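Long-range contacts in putative leucoanthocyanidin reductase 1 (Vitis vinifera, PDB 3I6I), which binds NADPH and reduces leucoanthocyanidins to flavan-3-ols in flavonoid biosynthesis, as a Rossmann-fold member of the short-chain dehydrogenase/reductase class: residues P178-F183 and V236-K240; P129-G133 and A259-I264; V219-P223 and Q282-I287; E252-L256 and T273-I278; A29-R35 and M206-D210. One frame throughout, in Å; residues are numbered along the deposited sequence. Where two conformers were deposited one is given.

Contact 1: residues P178-F183 and V236-K240; sequences PPTDFF and VWEKK
Residues P178 and W237 bring the two backbones nearest each other, their CA atoms 7.3 Å apart, where an irregular loop passes along one side of helix 230-241. P178 lies on the indole of W237 with one edge of its ring: CB stands over the face, 3.4 Å from the centroid of the five-membered ring of W237, a CH-pi contact, while CG reaches over the benzo half at CE3. With CG anti to the backbone N (chi1 -176°), W237 swings its indole out from the helix to the loop, and its rim finds the next residue, where NE1 donates to P179 O at 2.9 Å. That bond is bent, 133° at the hydrogen, and the donor sits above the carbonyl plane. Tryptophan suits the place because it offers a proline-sized face and a donor together. The contact belongs to the part of this NmrA-like fold outside the five-stranded nucleotide-binding sheet, and helix 307-315 packs on the same pair, through Y314 on P178 and I315 on W237. At the start of strand 183-186, F183 meets the indole rim to rim, planes at 87°, its CE1 3.7 Å from W237 CD1. The edge of the same phenyl reaches E238, with CE2 3.4 Å from OE2; the carboxylate is held by R247, in a salt bridge at OE1, and by the backbone N of L245 at OE2.

Contact 2: residues P129-G133 and A259-I264; sequences PVEPG and AGENII
V130 sends CG2 into the cleft between its backbone N and carbonyl carbon (chi1 -58° for CG1), and there it meets A259 CB at 3.9 Å; I264, bent at both chi1 (-54°) and chi2 (-49°), brings CD1 back to within 3.9 Å of P132 CG. P132 carries the largest share of the contact, packing on A259, N262 and I264. A cis peptide bond precedes it, and its ring turns toward the end of helix 252-260, where CD lies 3.4 Å from A259 O and CB 3.6 Å from N262 OD1. Proline fits because a compact, rigid ring fills the place without a backbone N-H that would need an acceptor, and it stands at the N-cap position of helix 133-149. A small residue suits A259, whose methyl also touches E131 O at 3.6 Å. N262 leaves the helical conformation with positive phi, which asparagine tolerates well. An alanine in place of P132 would probably leave I264 CD1 without its closest partner, and A259 O without the CD that packs on it. Helix 266-277 backs the contact, with A271 on V130 and S267 and V268 on P132, so that the start of helix 133-149 is joined to helices 252-260 and 266-277.

Contact 3: residues V219-P223 and Q282-I287; sequences VHFRP and QVNFSI
R222 grips a single backbone oxygen with both terminal nitrogens: NH2 donates to F285 O at 2.8 Å and NH1 to the same atom at 3.1 Å, the acceptor lying in the guanidinium plane. The NH1 bond runs nearly along the C=O axis, while NH2 is tilted from the carbonyl plane. Further back, NE donates to a water at 2.8 Å, which in turn donates to Q282 O at 2.7 Å; a weak direct bond links NH2 to Q282 O. Holding both carbonyls, the arginine probably fixes the curve of the loop 282-287. Its NH2 corner also points into the face of the F285 phenyl, 3.3 Å above the plane; CZ is 4.5 Å from the ring centroid and 16° off its normal, a cation-pi contact. A chi1 of 59° folds the phenyl back so that its face receives R222 NH2. I287 CG2 lies over one face of the guanidinium, and its CD1 is 3.6 Å from R222 CD. A leucine in place of R222 is likely to leave F285 O without its two donors and the phenyl without its cation, letting the loop shift. The edge of F285 then meets the face of H220 in an offset edge-to-face pair, planes at 64°, and I287 CG2 makes a CH-pi contact with the same imidazole, whose NE2 bonds to D292. Strand 217-220 runs between strands 155-158 and 292-294, and the loop closes over its end beside Y194 of strand 193-196 and near N160, which binds NADP(+).

Contact 4: residues E252-L256 and T273-I278; sequences EDDLL and THDIFI
A nearly straight hydrogen bond joins two helices through a histidine and a carboxylate: H274 NE2 donates to E252 OE2 at 2.9 Å, with 170° at the hydrogen. The oxygen lies in the imidazole plane but is approached on its anti side, somewhat out of the carboxylate plane. An extended chain lets E252, first residue of helix 252-260, reach the ring, and its acid would probably stabilise a positive charge on the histidine. H274 turns its ring out toward the other helix, CG opposite its own N (chi1 177°), and one face receives L256: CD2 stands over the ring centre, 3.6 Å from the centroid, a CH-pi contact. Beside it L255 enters between the helices, CD1 against the backbone of H274 at 3.9 Å from CA, and CD2 4.0 Å from T273 CG2. I278 closes the other end of the contact, its CG2 3.7 Å from E252 CD and its CG1 4.1 Å from L255 CD1. The threonine places its methyl against leucine while OG1 bonds to V269 O, a turn back in its own helix. The short helical segments run nearly antiparallel, at 151°, with axes 10.0 Å apart, as in a helical hairpin. Strand 183-186 lies against this pair, through Y186 on both L255 and T273, and strand 193-196 meets helix 266-277 on the side of I276 and F277.

Contact 5: residues A29-R35 and M206-D210; sequences ASLDAHR and MKTVD
R35 NH1 donates to D210 OD2 at 2.9 Å, nearly straight at 176°, and NH2 donates to OD1 of the same aspartate at 3.0 Å, a two-pronged, end-on salt bridge. In the Rossmann fold, helix 21-32, which follows the central strand 13-16, ends in a Schellman motif: H34 has positive phi, and R35 N and H34 N bond back into the last turn at S30 O and L31 O. The turn sends R35 off across the surface to helix 198-208, its chain extended from CG to NE and long enough to bring the guanidinium to D210. The planes of the two groups are 56° apart, and both oxygens are met from above the carboxylate plane. D210 points its carboxylate back toward the arginine with chi1 57°. The same NH2 also gives M206 O a weak, strongly bent bond of 2.8 Å. V209 lies over one face of the guanidinium, its CG2 3.5 Å from R35 CZ, an apolar support that leaves the edge N-H groups to their acceptors. Methionine suits the place against helix 21-32 because its flexible chain can fold: M206, bent at chi2 and chi3, lays CG against A29 CB at 3.9 Å, and the small methyl of A29 suits this close approach. The hydroxyl of S30 is bonded to T37 OG1, and the methyl of the methionine reaches past it, CE 3.5 Å from S30 OG and 3.7 Å from R35 CD.

From the N terminus, contact 5 closes first in a long loop, joining the end of helix 21-32 to that of helix 198-208. Within it opens contact 2, from the loop before helix 133-149 to the end of helix 252-260, so the two cross. Contact 1, joining the loop before strand 183-186 to helix 230-241, is nested in contact 2 and crosses contacts 5 and 3. Contact 3, in series with contact 5, runs from strand 217-220 to the loop before strand 292-294, crosses contact 2 and encloses contact 4. Contacts 2 and 4 share helix 252-260, V130 packing on L256; contacts 3 and 4 meet at Q282 and I276, contacts 3 and 5 at V219 and T208.

Contact 1: residues P178-F183 and V236-K240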
# COMPACT_ATOMS: atom_id res chain seq x y z
N PRO A 178 -10.30 -10.22 -12.77
CA PRO A 178 -11.53 -10.84 -12.27
C PRO A 178 -11.91 -12.15 -12.97
O PRO A 178 -11.45 -12.44 -14.09
CB PRO A 178 -12.59 -9.78 -12.54
CG PRO A 178 -11.84 -8.50 -12.70
CD PRO A 178 -10.55 -8.88 -13.32
N PRO A 179 -12.79 -12.94 -12.34
CA PRO A 179 -13.07 -14.26 -12.93
C PRO A 179 -13.96 -14.23 -14.16
O PRO A 179 -14.83 -13.36 -14.27
CB PRO A 179 -13.77 -15.01 -11.80
CG PRO A 179 -14.28 -13.97 -10.89
CD PRO A 179 -13.46 -12.75 -11.04
N THR A 180 -13.77 -15.20 -15.05
CA THR A 180 -14.66 -15.39 -16.20
C THR A 180 -15.55 -16.63 -16.07
O THR A 180 -16.30 -16.95 -16.98
CB THR A 180 -13.85 -15.46 -17.52
OG1 THR A 180 -12.94 -16.57 -17.47
CG2 THR A 180 -13.07 -14.15 -17.74
N ASP A 181 -15.48 -17.33 -14.94
CA ASP A 181 -16.27 -18.55 -14.79
C ASP A 181 -17.32 -18.50 -13.68
O ASP A 181 -18.49 -18.74 -13.96
CB ASP A 181 -15.37 -19.78 -14.66
CG ASP A 181 -14.28 -19.63 -13.62
OD1 ASP A 181 -14.11 -18.55 -12.95
OD2 ASP A 181 -13.57 -20.65 -13.48
N PHE A 182 -16.90 -18.21 -12.45
CA PHE A 182 -17.83 -18.01 -11.32
C PHE A 182 -17.17 -17.13 -10.27
O PHE A 182 -15.93 -17.00 -10.23
CB PHE A 182 -18.33 -19.33 -10.71
CG PHE A 182 -17.23 -20.20 -10.12
CD1 PHE A 182 -16.60 -21.17 -10.89
CD2 PHE A 182 -16.79 -20.03 -8.82
CE1 PHE A 182 -15.57 -21.96 -10.36
CE2 PHE A 182 -15.77 -20.83 -8.29
CZ PHE A 182 -15.17 -21.79 -9.07
N PHE A 183 -17.99 -16.50 -9.43
CA PHE A 183 -17.50 -15.59 -8.43
C PHE A 183 -17.47 -16.33 -7.09
O PHE A 183 -18.44 -16.94 -6.69
CB PHE A 183 -18.43 -14.37 -8.27
CG PHE A 183 -18.49 -13.44 -9.44
CD1 PHE A 183 -17.44 -12.57 -9.72
CD2 PHE A 183 -19.65 -13.35 -10.20
CE1 PHE A 183 -17.52 -11.66 -10.78
CE2 PHE A 183 -19.74 -12.45 -11.29
CZ PHE A 183 -18.68 -11.61 -11.58
N VAL A 236 -20.35 -5.08 -10.74
CA VAL A 236 -19.62 -4.19 -11.62
C VAL A 236 -18.92 -4.98 -12.73
O VAL A 236 -18.91 -4.59 -13.89
CB VAL A 236 -18.53 -3.36 -10.90
CG1 VAL A 236 -17.84 -2.49 -11.95
CG2 VAL A 236 -19.13 -2.51 -9.78
N TRP A 237 -18.34 -6.12 -12.38
CA TRP A 237 -17.66 -6.94 -13.38
C TRP A 237 -18.62 -7.53 -14.40
O TRP A 237 -18.33 -7.52 -15.60
CB TRP A 237 -16.81 -8.03 -12.70
CG TRP A 237 -16.02 -8.83 -13.66
CD1 TRP A 237 -16.12 -10.19 -13.87
CD2 TRP A 237 -15.02 -8.35 -14.56
NE1 TRP A 237 -15.26 -10.57 -14.85
CE2 TRP A 237 -14.55 -9.47 -15.28
CE3 TRP A 237 -14.48 -7.09 -14.84
CZ2 TRP A 237 -13.56 -9.36 -16.27
CZ3 TRP A 237 -13.50 -6.99 -15.83
CH2 TRP A 237 -13.05 -8.12 -16.52
N GLU A 238 -19.79 -7.97 -13.94
CA GLU A 238 -20.82 -8.51 -14.82
C GLU A 238 -21.28 -7.46 -15.82
O GLU A 238 -21.49 -7.76 -16.98
CB GLU A 238 -22.01 -8.99 -14.00
CG GLU A 238 -21.68 -10.23 -13.18
CD GLU A 238 -22.84 -10.77 -12.37
OE1 GLU A 238 -23.63 -9.97 -11.85
OE2 GLU A 238 -22.96 -12.01 -12.26
N LYS A 239 -21.42 -6.21 -15.36
CA LYS A 239 -21.74 -5.11 -16.28
C LYS A 239 -20.67 -5.00 -17.37
O LYS A 239 -20.99 -4.83 -18.54
CB LYS A 239 -21.87 -3.79 -15.51
CG LYS A 239 -23.30 -3.50 -15.03
N LYS A 240 -19.41 -5.10 -16.98
CA LYS A 240 -18.29 -4.97 -17.91
C LYS A 240 -18.16 -6.11 -18.91
O LYS A 240 -17.79 -5.87 -20.05
CB LYS A 240 -16.97 -4.79 -17.16
CG LYS A 240 -16.79 -3.39 -16.60
CD LYS A 240 -16.51 -2.39 -17.71
CE LYS A 240 -16.44 -0.98 -17.19
NZ LYS A 240 -17.14 -0.05 -18.10

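Contact 2: residues P129-G133 and A259-I264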
# COMPACT_ATOMS: atom_id res chain seq x y z
N PRO A 129 -6.08 -8.95 12.53
CA PRO A 129 -6.23 -10.15 11.72
C PRO A 129 -5.77 -11.38 12.41
O PRO A 129 -4.98 -11.32 13.34
CB PRO A 129 -5.33 -9.89 10.52
CG PRO A 129 -4.29 -8.94 11.06
CD PRO A 129 -5.03 -8.07 11.99
N VAL A 130 -6.25 -12.52 11.97
CA VAL A 130 -5.66 -13.76 12.46
C VAL A 130 -4.23 -13.98 11.98
O VAL A 130 -3.76 -13.30 11.08
CB VAL A 130 -6.54 -15.01 12.08
CG1 VAL A 130 -7.94 -14.82 12.65
CG2 VAL A 130 -6.56 -15.26 10.52
N GLU A 131 -3.56 -14.96 12.58
CA GLU A 131 -2.22 -15.31 12.11
C GLU A 131 -2.36 -15.98 10.73
O GLU A 131 -3.34 -16.66 10.47
CB GLU A 131 -1.53 -16.25 13.07
CG GLU A 131 -1.23 -15.63 14.43
CD GLU A 131 -0.01 -14.72 14.43
OE1 GLU A 131 0.52 -14.44 13.32
OE2 GLU A 131 0.43 -14.29 15.54
N PRO A 132 -1.35 -15.84 9.86
CA PRO A 132 -0.09 -15.10 10.04
C PRO A 132 -0.14 -13.63 9.57
O PRO A 132 0.89 -12.97 9.55
CB PRO A 132 0.89 -15.93 9.23
CG PRO A 132 0.05 -16.45 8.05
CD PRO A 132 -1.33 -16.67 8.63
N GLY A 133 -1.31 -13.12 9.20
CA GLY A 133 -1.47 -11.69 8.92
C GLY A 133 -1.02 -10.89 10.14
O GLY A 133 -0.32 -9.87 9.99
N ALA A 259 -5.70 -19.67 6.21
CA ALA A 259 -4.76 -18.94 7.09
C ALA A 259 -3.99 -19.84 8.06
O ALA A 259 -2.80 -19.66 8.26
CB ALA A 259 -5.48 -17.83 7.86
N GLY A 260 -4.67 -20.84 8.61
CA GLY A 260 -4.14 -21.75 9.58
C GLY A 260 -3.04 -22.66 9.07
O GLY A 260 -2.31 -23.22 9.86
N GLU A 261 -2.90 -22.79 7.74
CA GLU A 261 -1.80 -23.60 7.19
C GLU A 261 -0.42 -22.94 7.29
O GLU A 261 0.59 -23.60 7.17
CB GLU A 261 -2.08 -23.98 5.74
CG GLU A 261 -3.17 -25.07 5.64
CD GLU A 261 -2.90 -26.30 6.51
OE1 GLU A 261 -1.75 -26.82 6.56
OE2 GLU A 261 -3.85 -26.76 7.17
N ASN A 262 -0.39 -21.64 7.52
CA ASN A 262 0.89 -20.94 7.68
C ASN A 262 1.83 -21.09 6.49
O ASN A 262 3.05 -21.31 6.65
CB ASN A 262 1.57 -21.41 8.97
CG ASN A 262 1.17 -20.59 10.16
OD1 ASN A 262 1.25 -19.35 10.14
ND2 ASN A 262 0.75 -21.28 11.24
N ILE A 263 1.24 -21.01 5.29
CA ILE A 263 1.98 -21.07 4.03
C ILE A 263 2.21 -19.61 3.62
O ILE A 263 1.26 -18.88 3.47
CB ILE A 263 1.15 -21.85 2.96
CG1 ILE A 263 0.99 -23.32 3.38
CG2 ILE A 263 1.78 -21.75 1.58
CD1 ILE A 263 -0.09 -24.09 2.59
N ILE A 264 3.46 -19.16 3.53
CA ILE A 264 3.76 -17.74 3.24
C ILE A 264 4.06 -17.55 1.76
O ILE A 264 4.94 -18.23 1.24
CB ILE A 264 4.97 -17.22 4.06
CG1 ILE A 264 4.75 -17.49 5.56
CG2 ILE A 264 5.22 -15.71 3.79
CD1 ILE A 264 3.39 -17.06 6.09

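Contact 3: residues V219-P223 and Q282-I287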
# COMPACT_ATOMS: atom_id res chain seq x y z
N VAL A 219 -3.25 8.51 7.40
CA VAL A 219 -4.04 8.97 6.26
C VAL A 219 -4.86 7.80 5.70
O VAL A 219 -4.30 6.80 5.16
CB VAL A 219 -3.17 9.56 5.16
CG1 VAL A 219 -4.05 10.04 4.03
CG2 VAL A 219 -2.30 10.71 5.72
N HIS A 220 -6.17 7.93 5.80
CA HIS A 220 -7.10 6.85 5.43
C HIS A 220 -7.70 7.15 4.06
O HIS A 220 -8.11 8.29 3.80
CB HIS A 220 -8.18 6.67 6.48
CG HIS A 220 -7.63 6.44 7.86
ND1 HIS A 220 -7.24 5.19 8.30
CD2 HIS A 220 -7.34 7.31 8.86
CE1 HIS A 220 -6.75 5.29 9.53
NE2 HIS A 220 -6.83 6.56 9.91
N PHE A 221 -7.75 6.15 3.18
CA PHE A 221 -8.33 6.35 1.87
C PHE A 221 -9.76 5.81 1.86
O PHE A 221 -9.96 4.60 1.75
CB PHE A 221 -7.53 5.69 0.74
CG PHE A 221 -6.21 6.35 0.39
CD1 PHE A 221 -5.28 6.69 1.36
CD2 PHE A 221 -5.86 6.51 -0.96
CE1 PHE A 221 -4.07 7.29 1.01
CE2 PHE A 221 -4.61 7.07 -1.33
CZ PHE A 221 -3.73 7.46 -0.32
N ARG A 222 -10.74 6.70 1.92
CA ARG A 222 -12.14 6.28 1.93
C ARG A 222 -12.97 6.94 0.84
O ARG A 222 -13.96 7.65 1.15
CB ARG A 222 -12.76 6.54 3.28
CG ARG A 222 -12.10 5.83 4.42
CD ARG A 222 -12.96 5.87 5.65
NE ARG A 222 -12.53 4.91 6.66
CZ ARG A 222 -13.12 4.75 7.86
NH1 ARG A 222 -14.09 5.56 8.25
NH2 ARG A 222 -12.70 3.81 8.70
N PRO A 223 -12.59 6.71 -0.44
CA PRO A 223 -13.40 7.25 -1.52
C PRO A 223 -14.82 6.64 -1.51
O PRO A 223 -15.00 5.41 -1.72
CB PRO A 223 -12.60 6.87 -2.78
CG PRO A 223 -11.90 5.59 -2.39
CD PRO A 223 -11.47 5.92 -0.97
N GLN A 282 -11.80 -2.48 7.46
CA GLN A 282 -11.55 -1.21 6.76
C GLN A 282 -12.60 -0.15 7.11
O GLN A 282 -12.36 1.05 6.92
CB GLN A 282 -11.55 -1.38 5.26
CG GLN A 282 -10.49 -2.34 4.77
CD GLN A 282 -10.27 -2.36 3.25
OE1 GLN A 282 -9.37 -3.08 2.75
NE2 GLN A 282 -11.05 -1.62 2.53
N VAL A 283 -13.77 -0.60 7.53
CA VAL A 283 -14.91 0.32 7.69
C VAL A 283 -15.44 0.49 9.12
O VAL A 283 -16.34 1.29 9.33
CB VAL A 283 -16.08 -0.10 6.80
CG1 VAL A 283 -15.66 -0.04 5.31
CG2 VAL A 283 -16.56 -1.51 7.19
N ASN A 284 -14.92 -0.25 10.09
CA ASN A 284 -15.52 -0.34 11.39
C ASN A 284 -15.03 0.65 12.45
O ASN A 284 -15.24 0.43 13.63
CB ASN A 284 -15.44 -1.77 11.92
CG ASN A 284 -14.05 -2.18 12.25
OD1 ASN A 284 -13.11 -1.40 12.10
ND2 ASN A 284 -13.90 -3.42 12.69
N PHE A 285 -14.36 1.71 12.03
CA PHE A 285 -13.88 2.74 12.93
C PHE A 285 -14.10 4.12 12.33
O PHE A 285 -14.12 4.29 11.12
CB PHE A 285 -12.37 2.58 13.26
CG PHE A 285 -11.44 2.63 12.06
CD1 PHE A 285 -11.23 1.49 11.25
CD2 PHE A 285 -10.75 3.78 11.72
CE1 PHE A 285 -10.38 1.55 10.15
CE2 PHE A 285 -9.88 3.83 10.64
CZ PHE A 285 -9.69 2.70 9.86
N SER A 286 -14.23 5.08 13.23
CA SER A 286 -14.32 6.47 12.89
C SER A 286 -12.95 7.09 12.63
O SER A 286 -11.96 6.74 13.29
CB SER A 286 -15.00 7.25 14.02
OG SER A 286 -15.02 8.62 13.68
N ILE A 287 -12.92 8.04 11.71
CA ILE A 287 -11.69 8.80 11.40
C ILE A 287 -11.81 10.30 11.85
O ILE A 287 -11.00 11.13 11.47
CB ILE A 287 -11.26 8.63 9.95
CG1 ILE A 287 -12.35 8.95 8.95
CG2 ILE A 287 -10.76 7.16 9.63
CD1 ILE A 287 -11.86 8.76 7.57
O HOH W 1 -10.53 2.96 6.21

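Contact 4: residues E252-L256 and T273-I278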
# COMPACT_ATOMS: atom_id res chain seq x y z
N GLU A 252 -16.31 -18.13 6.21
CA GLU A 252 -15.30 -17.67 7.16
C GLU A 252 -14.35 -18.83 7.52
O GLU A 252 -13.15 -18.67 7.58
CB GLU A 252 -15.95 -17.14 8.43
CG GLU A 252 -15.00 -17.06 9.62
CD GLU A 252 -15.60 -16.27 10.79
OE1 GLU A 252 -16.82 -16.42 10.98
OE2 GLU A 252 -14.88 -15.58 11.56
N ASP A 253 -14.90 -20.01 7.75
CA ASP A 253 -14.07 -21.13 8.17
C ASP A 253 -13.13 -21.59 7.05
O ASP A 253 -12.00 -22.04 7.33
CB ASP A 253 -14.91 -22.27 8.75
CG ASP A 253 -15.10 -22.13 10.29
OD1 ASP A 253 -14.80 -21.05 10.91
OD2 ASP A 253 -15.54 -23.10 10.90
N ASP A 254 -13.58 -21.49 5.79
CA ASP A 254 -12.69 -21.71 4.62
C ASP A 254 -11.46 -20.81 4.71
O ASP A 254 -10.33 -21.26 4.57
CB ASP A 254 -13.41 -21.48 3.28
CG ASP A 254 -14.54 -22.51 2.98
OD1 ASP A 254 -14.50 -23.65 3.51
OD2 ASP A 254 -15.46 -22.18 2.15
N LEU A 255 -11.67 -19.53 4.95
CA LEU A 255 -10.55 -18.59 5.01
C LEU A 255 -9.68 -18.86 6.24
O LEU A 255 -8.48 -18.76 6.13
CB LEU A 255 -11.07 -17.17 5.00
CG LEU A 255 -11.81 -16.68 3.76
CD1 LEU A 255 -12.48 -15.26 4.07
CD2 LEU A 255 -10.85 -16.59 2.55
N LEU A 256 -10.28 -19.18 7.38
CA LEU A 256 -9.50 -19.46 8.57
C LEU A 256 -8.67 -20.73 8.37
O LEU A 256 -7.55 -20.77 8.81
CB LEU A 256 -10.40 -19.57 9.81
CG LEU A 256 -11.05 -18.25 10.23
CD1 LEU A 256 -11.96 -18.51 11.46
CD2 LEU A 256 -9.99 -17.19 10.57
N THR A 273 -7.91 -11.22 3.92
CA THR A 273 -9.26 -11.41 3.31
C THR A 273 -10.34 -11.58 4.38
O THR A 273 -11.43 -11.00 4.31
CB THR A 273 -9.26 -12.62 2.31
OG1 THR A 273 -8.25 -12.40 1.30
CG2 THR A 273 -10.62 -12.75 1.58
N HIS A 274 -10.08 -12.43 5.36
CA HIS A 274 -10.97 -12.62 6.50
C HIS A 274 -11.20 -11.32 7.26
O HIS A 274 -12.34 -10.94 7.57
CB HIS A 274 -10.38 -13.68 7.42
CG HIS A 274 -11.16 -13.92 8.67
ND1 HIS A 274 -10.83 -13.36 9.87
CD2 HIS A 274 -12.22 -14.73 8.91
CE1 HIS A 274 -11.69 -13.77 10.80
NE2 HIS A 274 -12.55 -14.60 10.23
N ASP A 275 -10.13 -10.60 7.56
CA ASP A 275 -10.24 -9.36 8.31
C ASP A 275 -11.14 -8.35 7.58
O ASP A 275 -11.97 -7.68 8.22
CB ASP A 275 -8.86 -8.78 8.61
CG ASP A 275 -8.81 -7.95 9.91
OD1 ASP A 275 -9.76 -7.98 10.78
OD2 ASP A 275 -7.78 -7.26 10.06
N ILE A 276 -10.92 -8.21 6.29
CA ILE A 276 -11.66 -7.26 5.46
C ILE A 276 -13.09 -7.68 5.27
O ILE A 276 -13.99 -6.89 5.59
CB ILE A 276 -11.02 -7.04 4.11
CG1 ILE A 276 -9.58 -6.53 4.20
CG2 ILE A 276 -11.93 -6.19 3.18
CD1 ILE A 276 -8.79 -6.71 2.87
N PHE A 277 -13.30 -8.89 4.75
CA PHE A 277 -14.60 -9.29 4.22
C PHE A 277 -15.50 -10.05 5.18
O PHE A 277 -16.71 -10.18 4.93
CB PHE A 277 -14.43 -10.02 2.90
CG PHE A 277 -13.86 -9.14 1.82
CD1 PHE A 277 -14.62 -8.11 1.27
CD2 PHE A 277 -12.57 -9.28 1.41
CE1 PHE A 277 -14.08 -7.28 0.33
CE2 PHE A 277 -12.02 -8.43 0.46
CZ PHE A 277 -12.79 -7.45 -0.11
N ILE A 278 -14.92 -10.55 6.26
CA ILE A 278 -15.71 -11.11 7.36
C ILE A 278 -15.85 -10.11 8.50
O ILE A 278 -16.95 -9.88 8.98
CB ILE A 278 -15.15 -12.47 7.85
CG1 ILE A 278 -15.13 -13.50 6.71
CG2 ILE A 278 -15.90 -13.00 9.10
CD1 ILE A 278 -16.44 -13.81 5.98

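Contact 5: residues A29-R35 and M206-D210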
# COMPACT_ATOMS: atom_id res chain seq x y z
N ALA A 29 4.38 8.63 -9.58
CA ALA A 29 3.65 9.80 -9.09
C ALA A 29 4.59 10.89 -8.62
O ALA A 29 4.41 12.06 -8.92
CB ALA A 29 2.72 9.39 -7.91
N SER A 30 5.61 10.50 -7.86
CA SER A 30 6.63 11.45 -7.41
C SER A 30 7.28 12.18 -8.61
O SER A 30 7.38 13.41 -8.63
CB SER A 30 7.67 10.75 -6.53
OG SER A 30 8.54 11.70 -5.93
N LEU A 31 7.67 11.44 -9.64
CA LEU A 31 8.26 12.05 -10.84
C LEU A 31 7.28 12.92 -11.64
O LEU A 31 7.64 14.00 -12.08
CB LEU A 31 8.89 10.97 -11.71
CG LEU A 31 10.13 10.35 -11.05
CD1 LEU A 31 10.35 8.92 -11.52
CD2 LEU A 31 11.36 11.22 -11.35
N ASP A 32 6.04 12.45 -11.78
CA ASP A 32 4.97 13.21 -12.43
C ASP A 32 4.59 14.50 -11.68
O ASP A 32 4.09 15.46 -12.30
CB ASP A 32 3.72 12.33 -12.62
CG ASP A 32 3.90 11.25 -13.69
OD1 ASP A 32 4.96 11.22 -14.35
OD2 ASP A 32 2.99 10.43 -13.87
N ALA A 33 4.85 14.53 -10.37
CA ALA A 33 4.64 15.73 -9.54
C ALA A 33 5.81 16.69 -9.61
O ALA A 33 5.80 17.70 -8.93
CB ALA A 33 4.36 15.33 -8.06
N HIS A 34 6.80 16.36 -10.45
CA HIS A 34 7.99 17.19 -10.64
C HIS A 34 8.84 17.30 -9.34
O HIS A 34 9.57 18.29 -9.15
CB HIS A 34 7.61 18.58 -11.19
CG HIS A 34 6.34 18.60 -11.99
ND1 HIS A 34 6.19 17.92 -13.19
CD2 HIS A 34 5.15 19.20 -11.76
CE1 HIS A 34 4.97 18.12 -13.66
NE2 HIS A 34 4.32 18.89 -12.81
N ARG A 35 8.75 16.30 -8.47
CA ARG A 35 9.55 16.25 -7.23
C ARG A 35 10.92 15.61 -7.52
O ARG A 35 11.00 14.60 -8.22
CB ARG A 35 8.85 15.40 -6.19
CG ARG A 35 7.53 15.95 -5.63
CD ARG A 35 6.98 15.01 -4.54
NE ARG A 35 5.68 15.42 -3.95
CZ ARG A 35 5.53 16.34 -3.00
NH1 ARG A 35 6.59 17.02 -2.52
NH2 ARG A 35 4.32 16.60 -2.51
N MET A 206 1.82 10.86 -2.71
CA MET A 206 2.85 11.84 -2.89
C MET A 206 2.37 13.22 -2.45
O MET A 206 3.19 14.03 -2.04
CB MET A 206 3.45 11.79 -4.31
CG MET A 206 4.31 10.51 -4.52
SD MET A 206 5.49 10.14 -3.14
CE MET A 206 6.41 11.64 -3.12
N LYS A 207 1.06 13.51 -2.52
CA LYS A 207 0.54 14.81 -2.04
C LYS A 207 0.73 14.97 -0.54
O LYS A 207 0.91 16.09 -0.04
CB LYS A 207 -0.98 14.95 -2.30
CG LYS A 207 -1.40 14.86 -3.75
CD LYS A 207 -2.88 15.23 -3.92
CE LYS A 207 -3.30 15.25 -5.39
NZ LYS A 207 -2.78 16.41 -6.18
N THR A 208 0.68 13.85 0.18
CA THR A 208 0.74 13.88 1.64
C THR A 208 2.11 14.23 2.22
O THR A 208 2.17 14.65 3.39
CB THR A 208 0.29 12.53 2.29
OG1 THR A 208 1.32 11.52 2.17
CG2 THR A 208 -1.10 12.07 1.76
N VAL A 209 3.19 14.09 1.44
CA VAL A 209 4.54 13.99 2.06
C VAL A 209 4.99 15.29 2.70
O VAL A 209 5.85 15.29 3.61
CB VAL A 209 5.65 13.47 1.10
CG1 VAL A 209 5.32 11.99 0.65
CG2 VAL A 209 5.82 14.41 -0.15
N ASP A 210 4.42 16.38 2.23
CA ASP A 210 4.74 17.73 2.76
C ASP A 210 3.54 18.60 3.11
O ASP A 210 3.66 19.81 3.27
CB ASP A 210 5.74 18.44 1.82
CG ASP A 210 5.25 18.58 0.38
OD1 ASP A 210 4.08 18.22 0.05
OD2 ASP A 210 6.09 19.02 -0.46